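Local coordinates for protein isocitrate dehydrogenase [NAD] subunit 2 (Saccharomyces cerevisiae, PDB 3BLX) that catalyses the NAD+-dependent oxidative decarboxylation of isocitrate to 2-oxoglutarate in the mitochondrial citric acid cycle, within an octamer of two kinds of subunit, at residues Ala111-Ala116 against Pro266-Gly271; Asn137-Tyr142 against Lys158-Asp163; Ala83-Leu88 against Ile276-His281. All blocks are in the same frame, centred on the assembly; numbering follows the deposited sequence.

In the fold
Contacts 1 and 3 belong to one mixed sheet, their centres about 10 Å apart. Strand 275-279, used in contact 3, lies beside strand 266-271, used in contact 1, and the backbone distance Asn269 N to Ile276 O of 2.8 Å points to a hydrogen bond between them. Contact 2 lies at the base of a separate hairpin; its centre is about 17 Å from that of contact 1 and 23 Å from that of contact 3. Asn137 of contact 2 packs against Asn112 and Asn269. Arg114 (contact 1) and Arg104 probably bind substrate and Tyr142 (contact 2) is probably critical for catalysis; contact 3 nears this site through Glu278, its side chain about 6 Å from that of Arg104.

Contact 1 (Ala111-Ala116 against Pro266-Gly271); sequences ANVRPA and PSANIG
Ala111 to Val113 and Ala268 to Ile270 pair as antiparallel strands, with short axes that approach to 4.6 Å and run at 160° to each other. Ala111-Ile270 and Val113-Ala268 are hydrogen-bonded pairs, each closed by two backbone bonds, such as Ile270 N to Ala111 O at 2.7 Å. The pair between them, Asn112 with Asn269, is non-hydrogen-bonded, and here the contact includes a side-chain bond. The two chains lie alongside each other, and Asn112 ND2 donates to Asn269 OD1 at 3.0 Å. The donor stands 54° out of the acceptor's carbonyl plane, and the amide planes are turned 36° apart, so the two groups are not coplanar. On the other face, Val113 CB meets Ala268 CB at 3.9 Å. The CG2 branch of Val113, set beside its backbone N and anti to the carbonyl carbon, reaches Ile270 CD1 at 4.0 Å. Pro115 adds its CD, 3.5 Å from Pro266 O. Arg114, which probably binds substrate, meets the partner strand mainly through CD, near Pro266 O and Ser267 CB; its guanidinium turns to Asp252, a probable metal ligand, in a salt bridge. Helix 162-178 packs on Val113 and Ile270 through Tyr171, helix 296-309 places Met304 on Ala268, and helix 244-258 meets Arg114. In the sheet, strands 130-136 and 275-279 flank the pair.

Contact 2 (Asn137-Tyr142 against Lys158-Asp163); sequences NTEGEY and KLITRD
Gly140 and Leu159 meet at the base of the beta hairpin formed by strands 140-148 and 153-161, where the second strand passes into helix 162-178. Gly140 N donates to Leu159 O at 3.1 Å, with a C=O...N angle of 165° that places the donor nearly in line with the carbonyl. Next to this bond, the backbone sets Glu139 CB 3.4 Å from Leu159 O. With CG between the backbone N and the carbonyl carbon (chi1 57°) and the chain extended beyond it, the Glu139 carboxylate reaches Thr161. OE1 of Glu139 accepts from Thr161 OG1 at 3.0 Å through its syn lone pair, and OE2 of Glu139 accepts from Thr161 N at 3.1 Å, met from 45° above the carboxylate plane. Two bonds to one residue restrict the rotation of the carboxylate, and Ile160 CG1 lies beside OE2. Thr161 is the N-cap of helix 162-178; its OG1, while donating to Glu139, accepts from Ala164 N, so Glu139 is a second-shell partner of the cap. Glu139 also opens a type II' beta turn that ends at Tyr142, with Gly140 at its second position in a positive-phi conformation. The hairpin belongs to the subunit interface: Lys158 to Thr161 continue the sheet in an antiparallel ladder with a strand of a neighbouring subunit 1 chain. Within the turn, Glu141 CB packs 4.1 Å from Lys158 CE, and Tyr142, probably critical for catalysis, hydrogen-bonds through OH to Arg135.

Contact 3 (Ala83-Leu88 against Ile276-His281); sequences ALKGPL and IFEAVH
Ala83 and Leu84, on strand 82-85, an outermost strand of the mixed sheet within this chain, run parallel to Ile276 and Phe277 of strand 275-279, with 18° between the strand directions; Phe277 N donates to Ala83 O at 3.1 Å, and a weak bond joins Lys85 N to Phe277 O. The Lys85 side chain leaves with CG between the backbone N and the carbonyl carbon (chi1 71°), then folds at its third and fourth torsions, which brings NZ to Glu278 and into a weak hydrogen bond with Gly86 O. Glu278, extended beyond CG, lies alongside and points the same way. Lys85 CG packs 3.6 Å from Glu278 CB, and Lys85 NZ makes a salt bridge to Glu278 OE1 at 2.9 Å, approaching from 35° above the carboxylate plane. Ile276 CG2, on the same face of the sheet, packs 4.0 Å from Lys85 CG, the two chains crossing obliquely. On the opposite face, Leu84 crosses Phe277 at about a right angle, while the Phe277 ring offers its edge, in plane, to Ala83 O. Past the strands, Pro87 CG rests 3.6 Å from His281 CE1. A methionine in place of Lys85 would probably leave Glu278 OE1 without its cationic mate and its carboxylate less firmly held. Lys85 is buried, so the ion pair likely offsets its charge and steadies Glu278, whose side chain lies about 6 Å from that of Arg104, a probable substrate-binding residue.

Contact 1 (Ala111-Ala116 against Pro266-Gly271)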
loop_
_atom_site.group_PDB
_atom_site.type_symbol
_atom_site.label_atom_id
_atom_site.label_comp_id
_atom_site.label_asym_id
_atom_site.label_seq_id
_atom_site.Cartn_x
_atom_site.Cartn_y
_atom_site.Cartn_z
ATOM N N ALA B 111 -13.770 29.327 37.366
ATOM C CA ALA B 111 -14.858 29.989 36.641
ATOM C C ALA B 111 -14.337 31.071 35.731
ATOM O O ALA B 111 -13.448 31.829 36.104
ATOM C CB ALA B 111 -15.859 30.571 37.601
ATOM N N ASN B 112 -14.902 31.139 34.537
ATOM C CA ASN B 112 -14.571 32.170 33.565
ATOM C C ASN B 112 -15.814 33.029 33.348
ATOM O O ASN B 112 -16.830 32.518 32.919
ATOM C CB ASN B 112 -14.116 31.523 32.245
ATOM C CG ASN B 112 -13.658 32.538 31.201
ATOM O OD1 ASN B 112 -14.288 32.708 30.155
ATOM N ND2 ASN B 112 -12.559 33.213 31.481
ATOM N N VAL B 113 -15.734 34.321 33.665
ATOM C CA VAL B 113 -16.863 35.230 33.496
ATOM C C VAL B 113 -16.709 36.048 32.230
ATOM O O VAL B 113 -15.723 36.733 32.070
ATOM C CB VAL B 113 -16.974 36.158 34.676
ATOM C CG1 VAL B 113 -18.176 37.064 34.518
ATOM C CG2 VAL B 113 -17.052 35.325 35.946
ATOM N N ARG B 114 -17.673 35.948 31.323
ATOM C CA ARG B 114 -17.594 36.599 30.015
ATOM C C ARG B 114 -18.821 37.439 29.719
ATOM O O ARG B 114 -19.822 36.905 29.226
ATOM C CB ARG B 114 -17.490 35.554 28.907
ATOM C CG ARG B 114 -16.100 35.079 28.600
ATOM C CD ARG B 114 -15.449 35.966 27.588
ATOM N NE ARG B 114 -14.770 35.174 26.570
ATOM C CZ ARG B 114 -15.028 35.235 25.268
ATOM N NH1 ARG B 114 -15.934 36.062 24.796
ATOM N NH2 ARG B 114 -14.364 34.471 24.432
ATOM N N PRO B 115 -18.746 38.760 30.001
ATOM C CA PRO B 115 -19.773 39.758 29.669
ATOM C C PRO B 115 -19.746 40.084 28.193
ATOM O O PRO B 115 -18.669 40.171 27.643
ATOM C CB PRO B 115 -19.308 40.995 30.429
ATOM C CG PRO B 115 -18.359 40.500 31.444
ATOM C CD PRO B 115 -17.670 39.364 30.800
ATOM N N ALA B 116 -20.896 40.240 27.552
ATOM C CA ALA B 116 -20.920 40.828 26.217
ATOM C C ALA B 116 -21.962 41.946 26.129
ATOM O O ALA B 116 -23.138 41.659 25.992
ATOM C CB ALA B 116 -21.181 39.768 25.169
ATOM N N PRO B 266 -14.012 41.806 27.687
ATOM C CA PRO B 266 -13.375 41.574 28.984
ATOM C C PRO B 266 -13.658 40.151 29.439
ATOM O O PRO B 266 -14.637 39.543 28.984
ATOM C CB PRO B 266 -14.115 42.532 29.930
ATOM C CG PRO B 266 -15.216 43.137 29.130
ATOM C CD PRO B 266 -15.335 42.425 27.829
ATOM N N SER B 267 -12.829 39.637 30.338
ATOM C CA SER B 267 -13.050 38.322 30.878
ATOM C C SER B 267 -12.402 38.228 32.239
ATOM O O SER B 267 -11.405 38.903 32.521
ATOM C CB SER B 267 -12.510 37.232 29.938
ATOM O OG SER B 267 -11.199 36.821 30.291
ATOM N N ALA B 268 -12.990 37.397 33.086
ATOM C CA ALA B 268 -12.494 37.214 34.419
ATOM C C ALA B 268 -12.298 35.725 34.653
ATOM O O ALA B 268 -13.106 34.902 34.225
ATOM C CB ALA B 268 -13.457 37.778 35.396
ATOM N N ASN B 269 -11.210 35.382 35.322
ATOM C CA ASN B 269 -10.950 34.012 35.691
ATOM C C ASN B 269 -10.895 33.897 37.185
ATOM O O ASN B 269 -9.938 34.313 37.792
ATOM C CB ASN B 269 -9.652 33.559 35.052
ATOM C CG ASN B 269 -9.806 33.319 33.576
ATOM O OD1 ASN B 269 -10.296 32.279 33.167
ATOM N ND2 ASN B 269 -9.420 34.289 32.769
ATOM N N ILE B 270 -11.945 33.352 37.779
ATOM C CA ILE B 270 -12.088 33.415 39.223
ATOM C C ILE B 270 -11.629 32.128 39.877
ATOM O O ILE B 270 -12.054 31.049 39.472
ATOM C CB ILE B 270 -13.547 33.736 39.645
ATOM C CG1 ILE B 270 -13.820 35.238 39.516
ATOM C CG2 ILE B 270 -13.800 33.326 41.067
ATOM C CD1 ILE B 270 -13.760 35.758 38.104
ATOM N N GLY B 271 -10.739 32.248 40.864
ATOM C CA GLY B 271 -10.366 31.129 41.708
ATOM C C GLY B 271 -10.809 31.308 43.149
ATOM O O GLY B 271 -11.348 32.343 43.507
#

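Contact 2 (Asn137-Tyr142 against Lys158-Asp163)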
loop_
_atom_site.group_PDB
_atom_site.type_symbol
_atom_site.label_atom_id
_atom_site.label_comp_id
_atom_site.label_asym_id
_atom_site.label_seq_id
_atom_site.Cartn_x
_atom_site.Cartn_y
_atom_site.Cartn_z
ATOM N N ASN B 137 -14.145 25.909 33.966
ATOM C CA ASN B 137 -12.820 25.911 33.342
ATOM C C ASN B 137 -11.910 24.711 33.660
ATOM O O ASN B 137 -10.917 24.476 32.967
ATOM C CB ASN B 137 -12.077 27.196 33.701
ATOM C CG ASN B 137 -11.987 28.164 32.545
ATOM O OD1 ASN B 137 -12.351 27.850 31.407
ATOM N ND2 ASN B 137 -11.488 29.357 32.832
ATOM N N THR B 138 -12.258 23.975 34.710
ATOM C CA THR B 138 -11.476 22.861 35.225
ATOM C C THR B 138 -11.480 21.635 34.302
ATOM O O THR B 138 -10.466 21.249 33.721
ATOM C CB THR B 138 -12.028 22.423 36.606
ATOM O OG1 THR B 138 -11.662 23.389 37.599
ATOM C CG2 THR B 138 -11.504 21.043 37.027
ATOM N N GLU B 139 -12.639 21.010 34.186
ATOM C CA GLU B 139 -12.739 19.721 33.529
ATOM C C GLU B 139 -13.230 19.846 32.089
ATOM O O GLU B 139 -12.936 20.817 31.412
ATOM C CB GLU B 139 -13.669 18.821 34.336
ATOM C CG GLU B 139 -15.027 19.410 34.522
ATOM C CD GLU B 139 -15.701 18.931 35.785
ATOM O OE1 GLU B 139 -15.030 18.256 36.584
ATOM O OE2 GLU B 139 -16.899 19.245 35.981
ATOM N N GLY B 140 -13.978 18.859 31.617
ATOM C CA GLY B 140 -14.477 18.890 30.264
ATOM C C GLY B 140 -13.394 18.523 29.273
ATOM O O GLY B 140 -12.561 17.666 29.540
ATOM N N GLU B 141 -13.415 19.174 28.122
ATOM C CA GLU B 141 -12.423 18.926 27.095
ATOM C C GLU B 141 -11.052 19.504 27.428
ATOM O O GLU B 141 -10.087 19.240 26.730
ATOM C CB GLU B 141 -12.915 19.477 25.758
ATOM C CG GLU B 141 -13.407 20.926 25.826
ATOM C CD GLU B 141 -14.214 21.328 24.600
ATOM O OE1 GLU B 141 -14.580 20.426 23.807
ATOM O OE2 GLU B 141 -14.486 22.541 24.436
ATOM N N TYR B 142 -10.963 20.287 28.496
ATOM C CA TYR B 142 -9.672 20.801 28.964
ATOM C C TYR B 142 -8.836 19.709 29.639
ATOM O O TYR B 142 -7.639 19.597 29.376
ATOM C CB TYR B 142 -9.851 22.013 29.897
ATOM C CG TYR B 142 -10.275 23.274 29.170
ATOM C CD1 TYR B 142 -10.700 23.221 27.832
ATOM C CD2 TYR B 142 -10.281 24.512 29.821
ATOM C CE1 TYR B 142 -11.105 24.363 27.155
ATOM C CE2 TYR B 142 -10.690 25.667 29.152
ATOM C CZ TYR B 142 -11.102 25.587 27.820
ATOM O OH TYR B 142 -11.506 26.725 27.155
ATOM N N LYS B 158 -13.927 12.324 28.210
ATOM C CA LYS B 158 -14.183 13.614 28.888
ATOM C C LYS B 158 -14.869 13.394 30.239
ATOM O O LYS B 158 -15.696 12.499 30.398
ATOM C CB LYS B 158 -15.029 14.555 28.018
ATOM C CG LYS B 158 -14.261 15.238 26.889
ATOM C CD LYS B 158 -15.216 15.833 25.861
ATOM C CE LYS B 158 -14.564 15.928 24.477
ATOM N NZ LYS B 158 -15.563 16.100 23.372
ATOM N N LEU B 159 -14.516 14.219 31.207
ATOM C CA LEU B 159 -14.982 14.034 32.562
ATOM C C LEU B 159 -15.792 15.224 33.013
ATOM O O LEU B 159 -15.457 16.372 32.698
ATOM C CB LEU B 159 -13.781 13.933 33.484
ATOM C CG LEU B 159 -13.868 12.807 34.481
ATOM C CD1 LEU B 159 -13.915 11.527 33.723
ATOM C CD2 LEU B 159 -12.645 12.858 35.333
ATOM N N ILE B 160 -16.854 14.949 33.757
ATOM C CA ILE B 160 -17.573 16.004 34.481
ATOM C C ILE B 160 -17.870 15.551 35.924
ATOM O O ILE B 160 -18.286 14.425 36.137
ATOM C CB ILE B 160 -18.855 16.470 33.723
ATOM C CG1 ILE B 160 -19.262 17.865 34.146
ATOM C CG2 ILE B 160 -20.015 15.564 33.983
ATOM C CD1 ILE B 160 -20.647 18.240 33.664
ATOM N N THR B 161 -17.628 16.404 36.912
ATOM C CA THR B 161 -17.845 16.017 38.317
ATOM C C THR B 161 -18.835 16.923 39.019
ATOM O O THR B 161 -18.936 18.098 38.688
ATOM C CB THR B 161 -16.545 16.007 39.173
ATOM O OG1 THR B 161 -16.031 17.340 39.314
ATOM C CG2 THR B 161 -15.478 15.091 38.583
ATOM N N ARG B 162 -19.549 16.356 39.991
ATOM C CA ARG B 162 -20.465 17.100 40.850
ATOM C C ARG B 162 -19.726 18.251 41.543
ATOM O O ARG B 162 -20.188 19.385 41.506
ATOM C CB ARG B 162 -21.138 16.159 41.864
ATOM C CG ARG B 162 -21.484 16.805 43.196
ATOM C CD ARG B 162 -22.469 15.968 44.002
ATOM N NE ARG B 162 -23.865 16.243 43.658
ATOM C CZ ARG B 162 -24.527 15.627 42.679
ATOM N NH1 ARG B 162 -23.912 14.705 41.943
ATOM N NH2 ARG B 162 -25.798 15.931 42.430
ATOM N N ASP B 163 -18.560 17.979 42.126
ATOM C CA ASP B 163 -17.806 19.021 42.838
ATOM C C ASP B 163 -17.520 20.253 41.977
ATOM O O ASP B 163 -17.823 21.371 42.365
ATOM C CB ASP B 163 -16.497 18.467 43.406
ATOM C CG ASP B 163 -16.705 17.549 44.609
ATOM O OD1 ASP B 163 -17.852 17.457 45.110
ATOM O OD2 ASP B 163 -15.709 16.923 45.055
#

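Contact 3 (Ala83-Leu88 against Ile276-His281)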
loop_
_atom_site.group_PDB
_atom_site.type_symbol
_atom_site.label_atom_id
_atom_site.label_comp_id
_atom_site.label_asym_id
_atom_site.label_seq_id
_atom_site.Cartn_x
_atom_site.Cartn_y
_atom_site.Cartn_z
ATOM N N ALA B 83 -4.564 39.765 39.666
ATOM C CA ALA B 83 -3.680 40.060 38.539
ATOM C C ALA B 83 -4.503 40.597 37.387
ATOM O O ALA B 83 -5.703 40.350 37.316
ATOM C CB ALA B 83 -2.926 38.824 38.102
ATOM N N LEU B 84 -3.853 41.336 36.492
ATOM C CA LEU B 84 -4.509 41.881 35.312
ATOM C C LEU B 84 -3.632 41.718 34.085
ATOM O O LEU B 84 -2.809 42.577 33.823
ATOM C CB LEU B 84 -4.797 43.367 35.508
ATOM C CG LEU B 84 -5.236 44.108 34.250
ATOM C CD1 LEU B 84 -6.698 43.848 33.998
ATOM C CD2 LEU B 84 -4.986 45.585 34.382
ATOM N N LYS B 85 -3.808 40.642 33.322
ATOM C CA LYS B 85 -2.910 40.369 32.206
ATOM C C LYS B 85 -3.445 40.825 30.850
ATOM O O LYS B 85 -4.640 40.823 30.611
ATOM C CB LYS B 85 -2.515 38.882 32.163
ATOM C CG LYS B 85 -3.614 37.931 31.760
ATOM C CD LYS B 85 -3.142 36.476 31.756
ATOM C CE LYS B 85 -2.400 36.116 30.482
ATOM N NZ LYS B 85 -3.269 36.171 29.271
ATOM N N GLY B 86 -2.538 41.229 29.969
ATOM C CA GLY B 86 -2.872 41.493 28.583
ATOM C C GLY B 86 -2.562 40.265 27.761
ATOM O O GLY B 86 -2.308 39.208 28.323
ATOM N N PRO B 87 -2.561 40.403 26.429
ATOM C CA PRO B 87 -2.388 39.317 25.456
ATOM C C PRO B 87 -1.013 38.660 25.528
ATOM O O PRO B 87 -0.059 39.291 25.986
ATOM C CB PRO B 87 -2.513 40.030 24.102
ATOM C CG PRO B 87 -3.116 41.334 24.397
ATOM C CD PRO B 87 -2.647 41.706 25.766
ATOM N N LEU B 88 -0.917 37.411 25.077
ATOM C CA LEU B 88 0.383 36.771 24.861
ATOM C C LEU B 88 0.342 35.689 23.786
ATOM O O LEU B 88 -0.609 34.904 23.706
ATOM C CB LEU B 88 0.969 36.237 26.166
ATOM C CG LEU B 88 -0.060 35.995 27.254
ATOM C CD1 LEU B 88 -0.810 34.690 27.005
ATOM C CD2 LEU B 88 0.661 35.992 28.578
ATOM N N ILE B 276 -7.731 36.359 38.008
ATOM C CA ILE B 276 -6.983 37.022 36.961
ATOM C C ILE B 276 -7.947 37.602 35.955
ATOM O O ILE B 276 -8.954 36.990 35.656
ATOM C CB ILE B 276 -6.055 36.025 36.289
ATOM C CG1 ILE B 276 -5.070 35.483 37.327
ATOM C CG2 ILE B 276 -5.353 36.656 35.121
ATOM C CD1 ILE B 276 -3.957 34.652 36.750
ATOM N N PHE B 277 -7.648 38.793 35.446
ATOM C CA PHE B 277 -8.563 39.519 34.578
ATOM C C PHE B 277 -7.841 39.873 33.323
ATOM O O PHE B 277 -6.717 40.338 33.379
ATOM C CB PHE B 277 -9.053 40.787 35.281
ATOM C CG PHE B 277 -9.824 40.508 36.530
ATOM C CD1 PHE B 277 -11.215 40.556 36.532
ATOM C CD2 PHE B 277 -9.165 40.146 37.702
ATOM C CE1 PHE B 277 -11.943 40.280 37.700
ATOM C CE2 PHE B 277 -9.884 39.862 38.884
ATOM C CZ PHE B 277 -11.273 39.937 38.882
ATOM N N GLU B 278 -8.472 39.648 32.180
ATOM C CA GLU B 278 -7.768 39.774 30.913
ATOM C C GLU B 278 -8.689 40.091 29.771
ATOM O O GLU B 278 -9.867 39.759 29.805
ATOM C CB GLU B 278 -7.021 38.477 30.593
ATOM C CG GLU B 278 -7.857 37.199 30.658
ATOM C CD GLU B 278 -7.104 35.928 30.180
ATOM O OE1 GLU B 278 -6.124 36.032 29.405
ATOM O OE2 GLU B 278 -7.505 34.809 30.577
ATOM N N ALA B 279 -8.144 40.734 28.747
ATOM C CA ALA B 279 -8.839 40.819 27.482
ATOM C C ALA B 279 -8.691 39.457 26.801
ATOM O O ALA B 279 -7.796 38.700 27.144
ATOM C CB ALA B 279 -8.242 41.907 26.636
ATOM N N VAL B 280 -9.555 39.147 25.841
ATOM C CA VAL B 280 -9.494 37.850 25.192
ATOM C C VAL B 280 -9.034 37.931 23.747
ATOM O O VAL B 280 -8.998 36.919 23.054
ATOM C CB VAL B 280 -10.841 37.089 25.262
ATOM C CG1 VAL B 280 -11.336 37.040 26.688
ATOM C CG2 VAL B 280 -11.878 37.747 24.386
ATOM N N HIS B 281 -8.691 39.128 23.280
ATOM C CA HIS B 281 -8.174 39.255 21.918
ATOM C C HIS B 281 -6.720 38.854 21.884
ATOM O O HIS B 281 -6.124 38.604 22.932
ATOM C CB HIS B 281 -8.311 40.682 21.405
ATOM C CG HIS B 281 -7.777 41.714 22.347
ATOM N ND1 HIS B 281 -6.433 41.867 22.597
ATOM C CD2 HIS B 281 -8.407 42.642 23.104
ATOM C CE1 HIS B 281 -6.258 42.843 23.471
ATOM N NE2 HIS B 281 -7.439 43.332 23.794
#